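Local coordinates for flagellar biosynthetic protein FlhB (Shewanella putrefaciens CN-32, PDB 6Z0W) that is probably required for building the rod of the flagellar basal body, as a membrane-bound component of the type III protein export apparatus, at residues E23-A28 / K44-V49; E11-D16 / R58-A63. All coordinates share one frame; numbering follows the deposited sequence.

Interaction 1: E23-A28 / K44-V49; sequences EHYAVA and KGVDDV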
# COMPACT_ATOMS: atom_id res chain seq x y z
N GLU A 23 -11.29 -11.80 2.53
CA GLU A 23 -9.88 -11.61 2.84
C GLU A 23 -9.49 -10.29 2.15
O GLU A 23 -9.52 -10.17 0.93
CB GLU A 23 -9.03 -12.80 2.39
CG GLU A 23 -7.54 -12.66 2.61
CD GLU A 23 -7.08 -12.98 4.02
OE1 GLU A 23 -6.36 -13.99 4.22
OE2 GLU A 23 -7.44 -12.22 4.94
N HIS A 24 -9.19 -9.30 2.99
CA HIS A 24 -8.97 -7.92 2.59
C HIS A 24 -7.57 -7.49 3.00
O HIS A 24 -7.07 -7.90 4.05
CB HIS A 24 -10.00 -6.97 3.24
CG HIS A 24 -11.42 -7.29 2.87
ND1 HIS A 24 -12.01 -6.82 1.72
CD2 HIS A 24 -12.35 -8.07 3.48
CE1 HIS A 24 -13.25 -7.28 1.64
NE2 HIS A 24 -13.47 -8.04 2.70
N TYR A 25 -6.95 -6.65 2.17
CA TYR A 25 -5.62 -6.12 2.40
C TYR A 25 -5.65 -4.61 2.25
O TYR A 25 -6.31 -4.09 1.35
CB TYR A 25 -4.63 -6.69 1.39
CG TYR A 25 -4.23 -8.11 1.60
CD1 TYR A 25 -3.04 -8.41 2.21
CD2 TYR A 25 -5.04 -9.16 1.17
CE1 TYR A 25 -2.64 -9.69 2.38
CE2 TYR A 25 -4.66 -10.46 1.35
CZ TYR A 25 -3.44 -10.71 1.97
OH TYR A 25 -3.00 -12.00 2.18
N ALA A 26 -4.92 -3.89 3.11
CA ALA A 26 -4.69 -2.46 2.94
C ALA A 26 -3.29 -2.14 3.45
O ALA A 26 -2.94 -2.55 4.56
CB ALA A 26 -5.71 -1.60 3.72
N VAL A 27 -2.51 -1.41 2.66
CA VAL A 27 -1.21 -0.92 3.11
C VAL A 27 -1.16 0.58 2.88
O VAL A 27 -1.40 1.06 1.76
CB VAL A 27 -0.04 -1.65 2.43
CG1 VAL A 27 0.06 -3.09 2.96
CG2 VAL A 27 -0.22 -1.65 0.91
N ALA A 28 -0.90 1.33 3.96
CA ALA A 28 -0.77 2.78 3.87
C ALA A 28 0.70 3.11 3.58
O ALA A 28 1.59 2.83 4.41
CB ALA A 28 -1.26 3.46 5.17
N LYS A 44 -0.60 -1.04 8.15
CA LYS A 44 -1.05 -2.16 7.35
C LYS A 44 -1.97 -3.03 8.18
O LYS A 44 -1.88 -3.07 9.41
CB LYS A 44 0.14 -2.99 6.81
CG LYS A 44 0.84 -3.91 7.82
CD LYS A 44 1.85 -4.75 7.01
CE LYS A 44 2.57 -5.85 7.77
NZ LYS A 44 3.66 -6.43 6.90
N GLY A 45 -2.87 -3.74 7.50
CA GLY A 45 -3.78 -4.65 8.18
C GLY A 45 -4.53 -5.47 7.16
O GLY A 45 -4.58 -5.14 5.97
N VAL A 46 -5.12 -6.55 7.65
CA VAL A 46 -5.99 -7.32 6.79
C VAL A 46 -7.40 -7.23 7.34
O VAL A 46 -7.64 -6.81 8.48
CB VAL A 46 -5.55 -8.79 6.63
CG1 VAL A 46 -4.17 -8.87 5.98
CG2 VAL A 46 -5.61 -9.53 7.99
N ASP A 47 -8.34 -7.61 6.48
CA ASP A 47 -9.74 -7.79 6.85
C ASP A 47 -10.29 -6.54 7.53
O ASP A 47 -10.34 -5.48 6.90
CB ASP A 47 -9.86 -9.05 7.69
CG ASP A 47 -9.40 -10.30 6.92
OD1 ASP A 47 -9.42 -10.28 5.66
OD2 ASP A 47 -9.01 -11.30 7.56
N ASP A 48 -10.70 -6.64 8.80
CA ASP A 48 -11.37 -5.50 9.41
C ASP A 48 -10.41 -4.35 9.66
O ASP A 48 -10.79 -3.18 9.53
CB ASP A 48 -12.03 -5.89 10.73
CG ASP A 48 -12.57 -4.68 11.46
OD1 ASP A 48 -13.59 -4.10 11.00
OD2 ASP A 48 -11.97 -4.31 12.50
N VAL A 49 -9.17 -4.67 10.03
CA VAL A 49 -8.17 -3.62 10.21
C VAL A 49 -7.91 -2.93 8.88
O VAL A 49 -7.65 -1.72 8.83
CB VAL A 49 -6.88 -4.23 10.80
CG1 VAL A 49 -5.79 -3.16 10.91
CG2 VAL A 49 -7.18 -4.87 12.18

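Interaction 2: E11-D16 / R58-A63; sequences EVPNAD and REYNIA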
# COMPACT_ATOMS: atom_id res chain seq x y z
N GLU A 11 -1.23 6.93 12.39
CA GLU A 11 -0.29 7.34 11.35
C GLU A 11 -0.91 7.45 9.97
O GLU A 11 -0.34 8.13 9.10
CB GLU A 11 0.89 6.36 11.24
CG GLU A 11 1.91 6.42 12.36
CD GLU A 11 2.58 7.77 12.46
OE1 GLU A 11 2.81 8.40 11.40
OE2 GLU A 11 2.84 8.22 13.60
N VAL A 12 -2.04 6.80 9.74
CA VAL A 12 -2.73 6.74 8.45
C VAL A 12 -2.98 8.14 7.86
O VAL A 12 -2.86 8.29 6.63
CB VAL A 12 -4.05 5.95 8.56
CG1 VAL A 12 -4.80 5.98 7.26
CG2 VAL A 12 -3.79 4.49 8.89
N PRO A 13 -3.31 9.17 8.66
CA PRO A 13 -3.41 10.53 8.08
C PRO A 13 -2.15 11.00 7.35
O PRO A 13 -2.25 11.93 6.54
CB PRO A 13 -3.71 11.41 9.30
CG PRO A 13 -4.44 10.47 10.25
CD PRO A 13 -3.73 9.16 10.08
N ASN A 14 -0.98 10.43 7.63
CA ASN A 14 0.23 10.91 6.96
C ASN A 14 0.53 10.13 5.67
O ASN A 14 1.52 10.44 5.00
CB ASN A 14 1.43 10.82 7.90
CG ASN A 14 1.20 11.55 9.20
OD1 ASN A 14 0.59 12.62 9.23
ND2 ASN A 14 1.62 10.95 10.30
N ALA A 15 -0.31 9.19 5.29
CA ALA A 15 -0.06 8.35 4.13
C ALA A 15 -0.20 9.17 2.84
O ALA A 15 -1.02 10.08 2.76
CB ALA A 15 -1.04 7.18 4.09
N ASP A 16 0.54 8.77 1.81
CA ASP A 16 0.27 9.32 0.49
C ASP A 16 -0.77 8.52 -0.28
O ASP A 16 -1.46 9.09 -1.14
CB ASP A 16 1.57 9.39 -0.31
CG ASP A 16 2.48 10.48 0.19
OD1 ASP A 16 1.99 11.62 0.27
OD2 ASP A 16 3.65 10.21 0.53
N ARG A 58 -10.14 7.67 3.84
CA ARG A 58 -11.19 8.40 3.15
C ARG A 58 -11.60 9.64 3.93
O ARG A 58 -11.90 10.69 3.33
CB ARG A 58 -12.41 7.51 2.91
CG ARG A 58 -13.40 8.13 1.91
CD ARG A 58 -14.86 8.18 2.38
NE ARG A 58 -15.73 8.92 1.44
CZ ARG A 58 -16.23 10.13 1.69
NH1 ARG A 58 -15.96 10.74 2.84
NH2 ARG A 58 -17.01 10.75 0.80
N GLU A 59 -11.67 9.53 5.25
CA GLU A 59 -11.89 10.71 6.07
C GLU A 59 -10.88 11.82 5.75
O GLU A 59 -11.25 12.99 5.65
CB GLU A 59 -11.85 10.32 7.55
CG GLU A 59 -12.26 11.40 8.50
CD GLU A 59 -13.74 11.75 8.43
OE1 GLU A 59 -14.55 10.84 8.12
OE2 GLU A 59 -14.09 12.93 8.69
N TYR A 60 -9.60 11.46 5.55
CA TYR A 60 -8.54 12.43 5.31
C TYR A 60 -8.28 12.69 3.82
O TYR A 60 -7.28 13.34 3.48
CB TYR A 60 -7.24 11.99 6.00
CG TYR A 60 -7.23 12.33 7.49
CD1 TYR A 60 -6.56 13.46 7.96
CD2 TYR A 60 -7.92 11.55 8.40
CE1 TYR A 60 -6.56 13.78 9.31
CE2 TYR A 60 -7.93 11.85 9.76
CZ TYR A 60 -7.23 12.98 10.20
OH TYR A 60 -7.21 13.33 11.54
N ASN A 61 -9.18 12.24 2.95
CA ASN A 61 -9.04 12.42 1.50
C ASN A 61 -7.71 11.87 0.99
O ASN A 61 -7.02 12.49 0.17
CB ASN A 61 -9.19 13.90 1.11
CG ASN A 61 -10.62 14.38 1.24
OD1 ASN A 61 -11.52 13.90 0.56
ND2 ASN A 61 -10.84 15.30 2.17
N ILE A 62 -7.33 10.70 1.49
CA ILE A 62 -6.13 10.03 1.01
C ILE A 62 -6.54 9.01 -0.05
O ILE A 62 -7.41 8.17 0.19
CB ILE A 62 -5.36 9.38 2.17
CG1 ILE A 62 -4.77 10.49 3.05
CG2 ILE A 62 -4.27 8.43 1.64
CD1 ILE A 62 -4.20 10.05 4.36
N ALA A 63 -5.91 9.10 -1.23
CA ALA A 63 -6.25 8.23 -2.34
C ALA A 63 -6.15 6.75 -1.94
O ALA A 63 -5.18 6.31 -1.33
CB ALA A 63 -5.36 8.51 -3.54
O HOH W 1 -3.35 10.71 -1.21

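Interaction 1: E23-A28 / K44-V49
Val46 lies alongside Tyr25 with its CG1 methyl over one face of the phenol ring, 4.2 Å from CG1 to the ring centroid and offset toward the rim, a CH-pi contact. Chi1 of -74° sets the Tyr25 ring beside the backbone N, and chi2 of -99° turns its face to Val46. Helix 68-77 packs here too, with Tyr75 edge-to-face on the Tyr25 ring, and the Tyr25 hydroxyl is hydrogen-bonded to His76 and to the tag residue His130. On the same sheet face, CG1 of Val27 meets CB of Lys44 at 3.9 Å; beyond CG the lysine runs extended away from Val27 and delivers NZ to the carbonyls of Tyr75 and Thr78. The two strands form an antiparallel beta hairpin, with Ala26 and Gly45 as its hydrogen-bonded pair: Ala26 N reaches Gly45 O at 3.1 Å, and Gly45 N returns to Ala26 O at 3.2 Å. A beta carbon on Gly45 would run into CG1 of Val49. Glu23 and His24 fill the last two positions of the motif that is NPTH in well-studied FlhB proteins, which cleave themselves between its Asn and Pro. Asp47, at the junction with helix 47-59, grips His24 by both backbone groups. Its N binds His24 O at 2.8 Å, from above the carbonyl plane, while OD1 accepts His24 N at 2.9 Å. That carboxylate also meets Glu23, whose chain bends at chi2 (82°) to put OE2 2.9 Å from Asp47 OD1, two acceptors with no hydrogen bond between them, the carboxylate planes nearly parallel.

Interaction 2: E11-D16 / R58-A63
Ile62 points its side chain into the 3-10 turn at 12-14, where the CD1 methyl meets three backbone oxygens: Val12 O at 3.2 Å, Pro13 O at 3.5 Å and Ala15 O at 3.6 Å. With CG1 anti to the carbonyl carbon (chi1 -69°) and the chain extended beyond it, CD1 comes up against the carbonyls of the turn, while the other branch, CG2, turns to CB of Ala15 and the backbone of Asp16. Val12 O also accepts the N-H of Ala15, which helps to fix the turn. The 11-16 segment connects helix 6-9 to strand 17-20, and Val12 and Pro13 also rest on Val56 of helix 47-59.

The Pro13 ring lies across one face of Tyr60, CB standing 3.8 Å from the ring centroid and 14° off the normal, a CH-pi contact in which CG covers the CZ and CE2 part of the same face, 3.8 Å from each. Tyr60, the first residue after helix 47-59 to leave helical angles, already faces 11-16. The helix ends in a Schellman motif (Asn61 N to Arg58 O, Ile62 N to Ala57 O), and the turn at Asn61, with positive phi, sends the chain on so that Ile62 points there too. An alanine in place of Ile62 would be likely to open a gap against the turn and leave the carbonyls of Val12 and Pro13 without their hydrocarbon cover.

Beside Ile62, a water accepts Ala63 N at 3.0 Å; its link to Asp16 O is doubtful. No direct hydrogen bond joins the segments; their fit rests on shape and dispersion, with one CH-pi contact.

How the interactions relate
The two contacts are nested along the chain, in the order 11-16, 23-28, 44-49, 58-63, and interaction 1 falls within the loop closed by interaction 2. Their centres lie about 14 Å apart. Helix 47-59 connects them directly: interaction 1 includes its beginning, next to the outermost strand 40-46, and interaction 2 its end, where the chain turns toward strand 64-66. Across the fold they touch through Ala28 and Ala15, whose CB atoms are 3.9 Å apart. The hairpin and the N-terminal turn thus pack against each other in the cytoplasmic domain, which carries the NPTH-like loop that leads into strand 25-30.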